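ABC transporter binding protein AcbH (Actinoplanes, PDB 3OO8) acts as the extracellular solute receptor of an ABC transporter, binding beta-D-galactopyranose as its exclusive preferred substrate. Local coordinates at residues M211-E214 and V215-D219; K385-Q388 and Q389-Q393; G115-N118 and D119-S123; N72-S75 and N76-G80. The protein carries 2 engineered substitutions. All coordinates share one frame; numbering follows the deposited sequence.

In the fold
From the N terminus the chain passes through contact 4 (72-80), contact 3 (115-123), contact 1 (211-219) and contact 2 (385-393) in series. Each is one continuous stretch, so none nests within or crosses another. Contacts 4 and 2 are C-terminal turns of helices 67-79 and 377-392. Contact 3 starts helix 119-124, and contact 1 closes the loop joining helices 204-212 and 220-232. Contacts 1 and 2 come nearest, at about 6 Å between nearest atoms, and share helix 396-413, where W217 and L386 both touch A406. Contacts 2 and 3, with centres about 37 Å apart, lie on opposite sides of the centre of this class 2 solute-binding fold.

Contact 1. Residues M211-E214 and V215-D219; sequences MKHE and VPWTD
M211 sends its terminal methyl toward the six-membered ring of W217, where CE of M211 approaches CH2 of W217 to 3.7 Å. The contact depends on a folded thioether: CB points away from the following loop, but bends at chi2 (-56°) and chi3 (92°) carry CE back to the indole, which it meets obliquely. The same two residues also share a water. It accepts from NE1 of W217 at 3.0 Å, in the plane of the indole, and gives a weak bond of 3.4 Å to O of M211, which also has a hydrogen bond with OG1 of T375. H213 is the first residue to leave helical geometry; its positive phi and two bonds back into the last turn define a Schellman motif, where the chain turns out of the helix into the loop. Its side chain folds over the loop near P216 and touches E407 and A410 of helix 396-413. The side chains of E214 and V215 both pack on K209, and V215 also on Y206. The carbonyl oxygen of V215 is buried and has no polar partner in the model. Beyond it, P216 to D219 form a type I beta turn, closed by the bond from N of D219 to O of P216 at 3.0 Å. D219 then serves as N-cap, its OD2 accepting from N of G221 at the start of helix 220-232. W217 packs back on L210 of the helix just left, and on M379 and M383 of helix 377-392 and A406 of helix 396-413, while M211 meets M371 and D374 of helix 371-374.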
loop_
_atom_site.group_PDB
_atom_site.type_symbol
_atom_site.label_atom_id
_atom_site.label_comp_id
_atom_site.label_asym_id
_atom_site.label_seq_id
_atom_site.Cartn_x
_atom_site.Cartn_y
_atom_site.Cartn_z
ATOM N N MET A 211 -12.264 7.989 -3.390
ATOM C CA MET A 211 -11.028 8.207 -4.134
ATOM C C MET A 211 -11.269 8.618 -5.561
ATOM O O MET A 211 -10.509 9.431 -6.072
ATOM C CB MET A 211 -10.147 6.960 -4.110
ATOM C CG MET A 211 -9.598 6.695 -2.704
ATOM S SD MET A 211 -8.660 7.898 -1.758
ATOM C CE MET A 211 -9.908 8.741 -0.797
ATOM N N LYS A 212 -12.272 8.021 -6.194
ATOM C CA LYS A 212 -12.601 8.320 -7.599
ATOM C C LYS A 212 -13.518 9.554 -7.743
ATOM O O LYS A 212 -13.809 9.995 -8.862
ATOM C CB LYS A 212 -13.185 7.099 -8.262
ATOM C CG LYS A 212 -12.160 5.937 -8.432
ATOM C CD LYS A 212 -12.798 4.735 -9.060
ATOM C CE LYS A 212 -11.787 3.624 -9.296
ATOM N NZ LYS A 212 -10.610 4.038 -10.149
ATOM N N HIS A 213 -13.864 10.159 -6.608
ATOM C CA HIS A 213 -14.841 11.263 -6.535
ATOM C C HIS A 213 -16.248 10.890 -7.057
ATOM O O HIS A 213 -16.977 11.739 -7.600
ATOM C CB HIS A 213 -14.310 12.529 -7.208
ATOM C CG HIS A 213 -15.060 13.771 -6.844
ATOM N ND1 HIS A 213 -15.276 14.162 -5.539
ATOM C CD2 HIS A 213 -15.635 14.715 -7.624
ATOM C CE1 HIS A 213 -15.968 15.289 -5.528
ATOM N NE2 HIS A 213 -16.199 15.644 -6.780
ATOM N N GLU A 214 -16.631 9.635 -6.856
ATOM C CA GLU A 214 -17.986 9.145 -7.078
ATOM C C GLU A 214 -18.896 9.482 -5.896
ATOM O O GLU A 214 -20.123 9.449 -6.000
ATOM C CB GLU A 214 -17.970 7.647 -7.395
ATOM C CG GLU A 214 -17.299 7.451 -8.731
ATOM C CD GLU A 214 -16.847 6.043 -8.997
ATOM O OE1 GLU A 214 -17.063 5.157 -8.141
ATOM O OE2 GLU A 214 -16.233 5.843 -10.072
ATOM N N VAL A 215 -18.261 9.835 -4.784
ATOM C CA VAL A 215 -18.927 10.340 -3.583
ATOM C C VAL A 215 -18.153 11.641 -3.256
ATOM O O VAL A 215 -16.939 11.709 -3.413
ATOM C CB VAL A 215 -18.770 9.289 -2.422
ATOM C CG1 VAL A 215 -18.893 9.930 -1.048
ATOM C CG2 VAL A 215 -19.762 8.127 -2.614
ATOM N N PRO A 216 -18.846 12.698 -2.816
ATOM C CA PRO A 216 -18.107 13.939 -2.526
ATOM C C PRO A 216 -17.443 13.967 -1.146
ATOM O O PRO A 216 -17.848 13.216 -0.258
ATOM C CB PRO A 216 -19.197 15.011 -2.546
ATOM C CG PRO A 216 -20.441 14.280 -2.208
ATOM C CD PRO A 216 -20.298 12.838 -2.616
ATOM N N TRP A 217 -16.437 14.821 -0.988
ATOM C CA TRP A 217 -15.735 14.931 0.283
ATOM C C TRP A 217 -16.616 15.512 1.354
ATOM O O TRP A 217 -16.232 15.460 2.500
ATOM C CB TRP A 217 -14.438 15.722 0.143
ATOM C CG TRP A 217 -13.399 14.890 -0.587
ATOM C CD1 TRP A 217 -13.275 14.748 -1.940
ATOM C CD2 TRP A 217 -12.435 14.017 0.013
ATOM N NE1 TRP A 217 -12.242 13.866 -2.221
ATOM C CE2 TRP A 217 -11.728 13.395 -1.039
ATOM C CE3 TRP A 217 -12.084 13.720 1.348
ATOM C CZ2 TRP A 217 -10.671 12.500 -0.809
ATOM C CZ3 TRP A 217 -11.015 12.813 1.581
ATOM C CH2 TRP A 217 -10.333 12.221 0.499
ATOM N N THR A 218 -17.768 16.060 0.972
ATOM C CA THR A 218 -18.741 16.604 1.918
ATOM C C THR A 218 -19.703 15.532 2.418
ATOM O O THR A 218 -20.596 15.817 3.225
ATOM C CB THR A 218 -19.555 17.729 1.264
ATOM O OG1 THR A 218 -19.911 17.323 -0.072
ATOM C CG2 THR A 218 -18.735 19.000 1.217
ATOM N N ASP A 219 -19.528 14.299 1.947
ATOM C CA ASP A 219 -20.451 13.236 2.325
ATOM C C ASP A 219 -20.408 12.950 3.818
ATOM O O ASP A 219 -19.343 13.049 4.419
ATOM C CB ASP A 219 -20.124 11.963 1.565
ATOM C CG ASP A 219 -21.177 10.899 1.751
ATOM O OD1 ASP A 219 -22.206 10.971 1.045
ATOM O OD2 ASP A 219 -20.969 9.972 2.566
HETATM O O HOH W 1 -11.552 12.345 -4.679
#

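Contact 2. Residues K385-Q388 and Q389-Q393; sequences KLIQ and QFIDQ
The last turns of helix 377-392 hold this contact, in which I387 and I391 meet one turn apart. CG2 of I387 and CD1 of I391 are 3.9 Å apart, the two side chains running at a slant to each other. With CG1 of I391 anti to its carbonyl carbon (chi1 -70°), that branch lies back along the preceding turn, and CG1 comes within 3.4 Å of O of I387. The same oxygen accepts from N of I391 at 3.0 Å in a nearly straight bond (169° at the hydrogen). Equivalent i to i+4 bonds run from Q389, F390 and D392 back to K385, L386 and Q388, the last measuring 2.9 Å between N of D392 and O of Q388. On another flank, L386 and Q389 lie alongside each other, with CD2 of L386 4.0 Å from OE1 of Q389. NE2 of Q388 donates to O of D184. Q393 is the first residue beyond helical geometry. Around this helix end, I387 packs on helices 191-201 and 220-232, L386 on helix 396-413, and the ring of F390 meets F226 and W229 of helix 220-232, while its side chain touches I399 of helix 396-413.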
loop_
_atom_site.group_PDB
_atom_site.type_symbol
_atom_site.label_atom_id
_atom_site.label_comp_id
_atom_site.label_asym_id
_atom_site.label_seq_id
_atom_site.Cartn_x
_atom_site.Cartn_y
_atom_site.Cartn_z
ATOM N N LYS A 385 -2.295 18.640 3.200
ATOM C CA LYS A 385 -2.333 19.882 3.933
ATOM C C LYS A 385 -3.613 19.984 4.748
ATOM O O LYS A 385 -3.598 20.473 5.887
ATOM C CB LYS A 385 -2.248 21.065 2.956
ATOM C CG LYS A 385 -1.818 22.354 3.608
ATOM C CD LYS A 385 -1.749 23.509 2.599
ATOM C CE LYS A 385 -0.720 23.264 1.499
ATOM N NZ LYS A 385 -1.292 22.456 0.382
ATOM N N LEU A 386 -4.713 19.497 4.171
ATOM C CA LEU A 386 -5.994 19.603 4.875
ATOM C C LEU A 386 -5.982 18.712 6.116
ATOM O O LEU A 386 -6.528 19.068 7.144
ATOM C CB LEU A 386 -7.182 19.277 3.947
ATOM C CG LEU A 386 -7.299 20.267 2.796
ATOM C CD1 LEU A 386 -8.321 19.732 1.776
ATOM C CD2 LEU A 386 -7.734 21.647 3.329
ATOM N N ILE A 387 -5.339 17.546 6.025
ATOM C CA ILE A 387 -5.254 16.665 7.179
ATOM C C ILE A 387 -4.342 17.246 8.247
ATOM O O ILE A 387 -4.615 17.100 9.409
ATOM C CB ILE A 387 -4.940 15.211 6.775
ATOM C CG1 ILE A 387 -6.212 14.620 6.157
ATOM C CG2 ILE A 387 -4.442 14.400 7.966
ATOM C CD1 ILE A 387 -6.024 13.292 5.454
ATOM N N GLN A 388 -3.304 17.969 7.827
ATOM C CA GLN A 388 -2.439 18.659 8.800
ATOM C C GLN A 388 -3.226 19.729 9.532
ATOM O O GLN A 388 -3.082 19.908 10.753
ATOM C CB GLN A 388 -1.221 19.269 8.119
ATOM C CG GLN A 388 -0.123 18.248 7.850
ATOM C CD GLN A 388 0.993 18.794 7.011
ATOM O OE1 GLN A 388 0.818 19.759 6.259
ATOM N NE2 GLN A 388 2.156 18.173 7.120
ATOM N N GLN A 389 -4.106 20.399 8.797
ATOM C CA GLN A 389 -4.955 21.428 9.394
ATOM C C GLN A 389 -5.894 20.799 10.448
ATOM O O GLN A 389 -6.063 21.333 11.551
ATOM C CB GLN A 389 -5.692 22.196 8.287
ATOM C CG GLN A 389 -6.490 23.388 8.779
ATOM C CD GLN A 389 -7.031 24.242 7.636
ATOM O OE1 GLN A 389 -6.841 23.923 6.454
ATOM N NE2 GLN A 389 -7.731 25.322 7.988
ATOM N N PHE A 390 -6.446 19.623 10.146
ATOM C CA PHE A 390 -7.267 18.899 11.109
ATOM C C PHE A 390 -6.466 18.513 12.366
ATOM O O PHE A 390 -6.904 18.712 13.499
ATOM C CB PHE A 390 -7.880 17.630 10.484
ATOM C CG PHE A 390 -8.557 16.748 11.492
ATOM C CD1 PHE A 390 -9.832 17.050 11.974
ATOM C CD2 PHE A 390 -7.909 15.623 12.003
ATOM C CE1 PHE A 390 -10.458 16.224 12.929
ATOM C CE2 PHE A 390 -8.523 14.818 12.964
ATOM C CZ PHE A 390 -9.789 15.105 13.427
ATOM N N ILE A 391 -5.288 17.929 12.161
ATOM C CA ILE A 391 -4.414 17.535 13.251
ATOM C C ILE A 391 -4.118 18.728 14.148
ATOM O O ILE A 391 -4.137 18.569 15.360
ATOM C CB ILE A 391 -3.123 16.898 12.724
ATOM C CG1 ILE A 391 -3.439 15.518 12.123
ATOM C CG2 ILE A 391 -2.049 16.795 13.839
ATOM C CD1 ILE A 391 -2.355 14.958 11.229
ATOM N N ASP A 392 -3.850 19.903 13.558
ATOM C CA ASP A 392 -3.586 21.128 14.344
ATOM C C ASP A 392 -4.757 21.578 15.227
ATOM O O ASP A 392 -4.554 22.162 16.301
ATOM C CB ASP A 392 -3.248 22.281 13.397
ATOM C CG ASP A 392 -1.818 22.240 12.895
ATOM O OD1 ASP A 392 -0.967 21.628 13.570
ATOM O OD2 ASP A 392 -1.547 22.851 11.830
ATOM N N GLN A 393 -5.979 21.336 14.763
ATOM C CA GLN A 393 -7.191 21.756 15.467
ATOM C C GLN A 393 -8.326 20.796 15.149
ATOM O O GLN A 393 -9.131 21.061 14.240
ATOM C CB GLN A 393 -7.613 23.163 15.037
ATOM C CG GLN A 393 -6.525 24.220 15.234
ATOM C CD GLN A 393 -7.058 25.654 15.236
ATOM O OE1 GLN A 393 -8.255 25.893 15.066
ATOM N NE2 GLN A 393 -6.165 26.610 15.468
#

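Contact 3. Residues G115-N118 and D119-S123; sequences GTFN and DAAKS. With SO4 (sulfate ion), chain D.
A chi1 of 72° sets CG of N118 between its own backbone N and carbonyl carbon, and a chi2 of 10° aims OD1 at the N-H of A121. This makes N118 the N-cap of helix 119-124: OD1 accepts from N of A121 at 2.9 Å, with the donor almost in line with the side-chain C=O and 162° at the hydrogen. The backbone oxygen of N118 opens the regular helical bonding by taking N of K122 at 3.0 Å. With an alanine here, N of A121 would probably be left without its side-chain acceptor and the helix start less firmly fixed. Another N-H of this first turn, on D119, donates to O3 of a sulfate at 2.8 Å; the ion, probably from the crystallisation liquor, thus sits at the helix N terminus. Behind the cap, CB of F117 rests on CB of A121 at 3.7 Å, and the F117 ring meets W110 of helix 107-113. K122 stretches its fully extended chain back past N118, bringing CE within 3.3 Å of O of F117. One water links K122, F117 and D119: it accepts from NZ of K122 and donates to O of F117 and, at 2.8 Å, to OD1 of D119.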
loop_
_atom_site.group_PDB
_atom_site.type_symbol
_atom_site.label_atom_id
_atom_site.label_comp_id
_atom_site.label_asym_id
_atom_site.label_seq_id
_atom_site.Cartn_x
_atom_site.Cartn_y
_atom_site.Cartn_z
ATOM N N GLY A 115 -5.068 -19.401 -10.764
ATOM C CA GLY A 115 -5.193 -20.364 -9.670
ATOM C C GLY A 115 -4.264 -20.083 -8.508
ATOM O O GLY A 115 -4.458 -20.591 -7.400
ATOM N N THR A 116 -3.266 -19.242 -8.770
ATOM C CA THR A 116 -2.223 -18.942 -7.782
ATOM C C THR A 116 -2.584 -17.772 -6.879
ATOM O O THR A 116 -1.917 -17.542 -5.836
ATOM C CB THR A 116 -0.922 -18.666 -8.544
ATOM O OG1 THR A 116 -0.596 -19.859 -9.282
ATOM C CG2 THR A 116 0.235 -18.275 -7.592
ATOM N N PHE A 117 -3.625 -17.037 -7.260
ATOM C CA PHE A 117 -3.968 -15.796 -6.578
ATOM C C PHE A 117 -5.365 -15.742 -5.982
ATOM O O PHE A 117 -6.306 -16.288 -6.571
ATOM C CB PHE A 117 -3.768 -14.617 -7.524
ATOM C CG PHE A 117 -2.359 -14.482 -7.965
ATOM C CD1 PHE A 117 -1.432 -13.908 -7.107
ATOM C CD2 PHE A 117 -1.936 -15.016 -9.179
ATOM C CE1 PHE A 117 -0.095 -13.786 -7.504
ATOM C CE2 PHE A 117 -0.601 -14.933 -9.568
ATOM C CZ PHE A 117 0.316 -14.318 -8.734
ATOM N N ASN A 118 -5.494 -15.055 -4.840
ATOM C CA ASN A 118 -6.818 -14.910 -4.205
ATOM C C ASN A 118 -7.685 -13.809 -4.822
ATOM O O ASN A 118 -7.286 -13.106 -5.757
ATOM C CB ASN A 118 -6.717 -14.777 -2.680
ATOM C CG ASN A 118 -6.162 -13.450 -2.234
ATOM O OD1 ASN A 118 -5.997 -12.520 -3.019
ATOM N ND2 ASN A 118 -5.902 -13.343 -0.934
ATOM N N ASP A 119 -8.881 -13.648 -4.270
ATOM C CA ASP A 119 -9.789 -12.654 -4.822
ATOM C C ASP A 119 -9.256 -11.233 -4.705
ATOM O O ASP A 119 -9.394 -10.438 -5.635
ATOM C CB ASP A 119 -11.194 -12.806 -4.220
ATOM C CG ASP A 119 -11.982 -13.988 -4.820
ATOM O OD1 ASP A 119 -11.520 -14.663 -5.768
ATOM O OD2 ASP A 119 -13.096 -14.255 -4.318
ATOM N N ALA A 120 -8.615 -10.902 -3.587
ATOM C CA ALA A 120 -8.070 -9.555 -3.472
ATOM C C ALA A 120 -7.040 -9.263 -4.576
ATOM O O ALA A 120 -6.988 -8.143 -5.097
ATOM C CB ALA A 120 -7.429 -9.317 -2.066
ATOM N N ALA A 121 -6.178 -10.251 -4.854
ATOM C CA ALA A 121 -5.126 -10.112 -5.860
ATOM C C ALA A 121 -5.695 -9.942 -7.257
ATOM O O ALA A 121 -5.182 -9.145 -8.065
ATOM C CB ALA A 121 -4.183 -11.334 -5.800
ATOM N N LYS A 122 -6.762 -10.690 -7.530
ATOM C CA LYS A 122 -7.444 -10.569 -8.804
ATOM C C LYS A 122 -8.086 -9.184 -8.947
ATOM O O LYS A 122 -7.857 -8.498 -9.953
ATOM C CB LYS A 122 -8.477 -11.687 -8.964
ATOM C CG LYS A 122 -7.806 -13.047 -9.074
ATOM C CD LYS A 122 -8.811 -14.184 -9.166
ATOM C CE LYS A 122 -8.044 -15.495 -9.263
ATOM N NZ LYS A 122 -8.916 -16.686 -9.389
ATOM N N SER A 123 -8.797 -8.734 -7.906
ATOM C CA SER A 123 -9.437 -7.405 -7.942
ATOM C C SER A 123 -8.472 -6.269 -8.257
ATOM O O SER A 123 -8.778 -5.399 -9.091
ATOM C CB SER A 123 -10.133 -7.080 -6.611
ATOM O OG SER A 123 -11.197 -7.991 -6.441
HETATM S S SO4 D . -10.289 -15.840 -1.307
HETATM O O1 SO4 D . -11.745 -15.863 -1.163
HETATM O O2 SO4 D . -9.740 -17.049 -0.693
HETATM O O3 SO4 D . -9.962 -15.787 -2.734
HETATM O O4 SO4 D . -9.729 -14.676 -0.616
HETATM O O HOH W 2 -9.505 -16.471 -6.429
#

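Contact 4. Residues N72-S75 and N76-G80; sequences NNIS and NYLQG
A water replaces one helical bond: N of N76 and O of N72 lie 6.1 Å apart, and the water accepts from that N (3.1 Å) and donates weakly to that O. Regular i to i+4 bonding resumes with N of Y77 to O of N73 (2.8 Å) and continues from L78 and Q79 to I74 and S75. Among the side chains, ND2 of N76 donates to OD1 of N73 at 3.0 Å, in the carbonyl plane and on a lone pair, although the two amide planes are turned 64° apart. ND2 of N73 lies 3.6 Å from CB of Y77. A leucine in place of N73 would probably leave ND2 of N76 without this acceptor and its amide freer to turn. The stretch is the C-terminal part of helix 67-79, whose earlier turns carry the galactose-binding residues H67 and Q71. Its buried face is led by I74: with CG1 anti to the backbone N (chi1 -168°), CD1 reaches CD2 of Y77 at 3.9 Å, and CG1 lies alongside CD1 of L78. I74 also touches R93, another galactose-binding residue, while OH of Y77 bonds OD2 of D83. At the helix end O of S75 accepts from N and NE2 (3.3 Å) of Q79, on opposite faces of its carbonyl plane. NE2, 74° out of that plane, adds a weak bond to OG of S75 at 3.0 Å.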
loop_
_atom_site.group_PDB
_atom_site.type_symbol
_atom_site.label_atom_id
_atom_site.label_comp_id
_atom_site.label_asym_id
_atom_site.label_seq_id
_atom_site.Cartn_x
_atom_site.Cartn_y
_atom_site.Cartn_z
ATOM N N ASN A 72 6.994 9.964 -13.513
ATOM C CA ASN A 72 6.561 11.269 -14.048
ATOM C C ASN A 72 6.236 11.224 -15.537
ATOM O O ASN A 72 5.369 11.977 -15.999
ATOM C CB ASN A 72 7.593 12.360 -13.744
ATOM C CG ASN A 72 7.635 12.745 -12.281
ATOM O OD1 ASN A 72 6.671 12.548 -11.530
ATOM N ND2 ASN A 72 8.766 13.316 -11.866
ATOM N N ASN A 73 6.905 10.337 -16.278
ATOM C CA ASN A 73 6.715 10.264 -17.728
ATOM C C ASN A 73 5.732 9.197 -18.192
ATOM O O ASN A 73 5.544 9.017 -19.399
ATOM C CB ASN A 73 8.077 10.067 -18.422
ATOM C CG ASN A 73 7.994 10.167 -19.959
ATOM O OD1 ASN A 73 7.490 11.157 -20.512
ATOM N ND2 ASN A 73 8.537 9.157 -20.645
ATOM N N ILE A 74 5.084 8.506 -17.261
ATOM C CA ILE A 74 4.275 7.341 -17.650
ATOM C C ILE A 74 3.253 7.515 -18.779
ATOM O O ILE A 74 3.210 6.707 -19.703
ATOM C CB ILE A 74 3.651 6.624 -16.409
ATOM C CG1 ILE A 74 3.065 5.259 -16.788
ATOM C CG2 ILE A 74 2.622 7.507 -15.698
ATOM C CD1 ILE A 74 4.086 4.275 -17.272
ATOM N N SER A 75 2.412 8.546 -18.708
ATOM C CA SER A 75 1.374 8.708 -19.734
ATOM C C SER A 75 2.017 8.944 -21.113
ATOM O O SER A 75 1.622 8.321 -22.112
ATOM C CB SER A 75 0.420 9.850 -19.341
ATOM O OG SER A 75 -0.628 9.968 -20.298
ATOM N N ASN A 76 3.015 9.823 -21.167
ATOM C CA ASN A 76 3.717 10.128 -22.425
ATOM C C ASN A 76 4.427 8.881 -22.946
ATOM O O ASN A 76 4.427 8.589 -24.149
ATOM C CB ASN A 76 4.764 11.226 -22.202
ATOM C CG ASN A 76 5.503 11.612 -23.485
ATOM O OD1 ASN A 76 4.885 11.919 -24.507
ATOM N ND2 ASN A 76 6.823 11.610 -23.430
ATOM N N TYR A 77 5.022 8.143 -22.010
ATOM C CA TYR A 77 5.707 6.889 -22.317
ATOM C C TYR A 77 4.801 5.863 -22.985
ATOM O O TYR A 77 5.164 5.279 -24.011
ATOM C CB TYR A 77 6.343 6.339 -21.043
ATOM C CG TYR A 77 6.844 4.902 -21.126
ATOM C CD1 TYR A 77 8.104 4.603 -21.641
ATOM C CD2 TYR A 77 6.071 3.857 -20.617
ATOM C CE1 TYR A 77 8.563 3.270 -21.702
ATOM C CE2 TYR A 77 6.535 2.548 -20.651
ATOM C CZ TYR A 77 7.774 2.260 -21.191
ATOM O OH TYR A 77 8.225 0.940 -21.204
ATOM N N LEU A 78 3.614 5.643 -22.419
ATOM C CA LEU A 78 2.672 4.690 -22.975
ATOM C C LEU A 78 2.155 5.143 -24.338
ATOM O O LEU A 78 1.814 4.326 -25.198
ATOM C CB LEU A 78 1.489 4.516 -22.009
ATOM C CG LEU A 78 1.884 3.822 -20.699
ATOM C CD1 LEU A 78 0.758 3.895 -19.684
ATOM C CD2 LEU A 78 2.276 2.366 -20.977
ATOM N N GLN A 79 2.101 6.452 -24.549
ATOM C CA GLN A 79 1.548 6.953 -25.815
ATOM C C GLN A 79 2.563 7.030 -26.944
ATOM O O GLN A 79 2.183 7.186 -28.104
ATOM C CB GLN A 79 0.873 8.301 -25.590
ATOM C CG GLN A 79 -0.272 8.176 -24.606
ATOM C CD GLN A 79 -1.040 9.452 -24.418
ATOM O OE1 GLN A 79 -1.768 9.883 -25.310
ATOM N NE2 GLN A 79 -0.920 10.046 -23.235
ATOM N N GLY A 80 3.844 6.906 -26.608
ATOM C CA GLY A 80 4.914 6.967 -27.587
ATOM C C GLY A 80 5.278 5.626 -28.186
ATOM O O GLY A 80 4.519 5.044 -28.969
HETATM O O HOH W 3 3.451 11.853 -18.902
#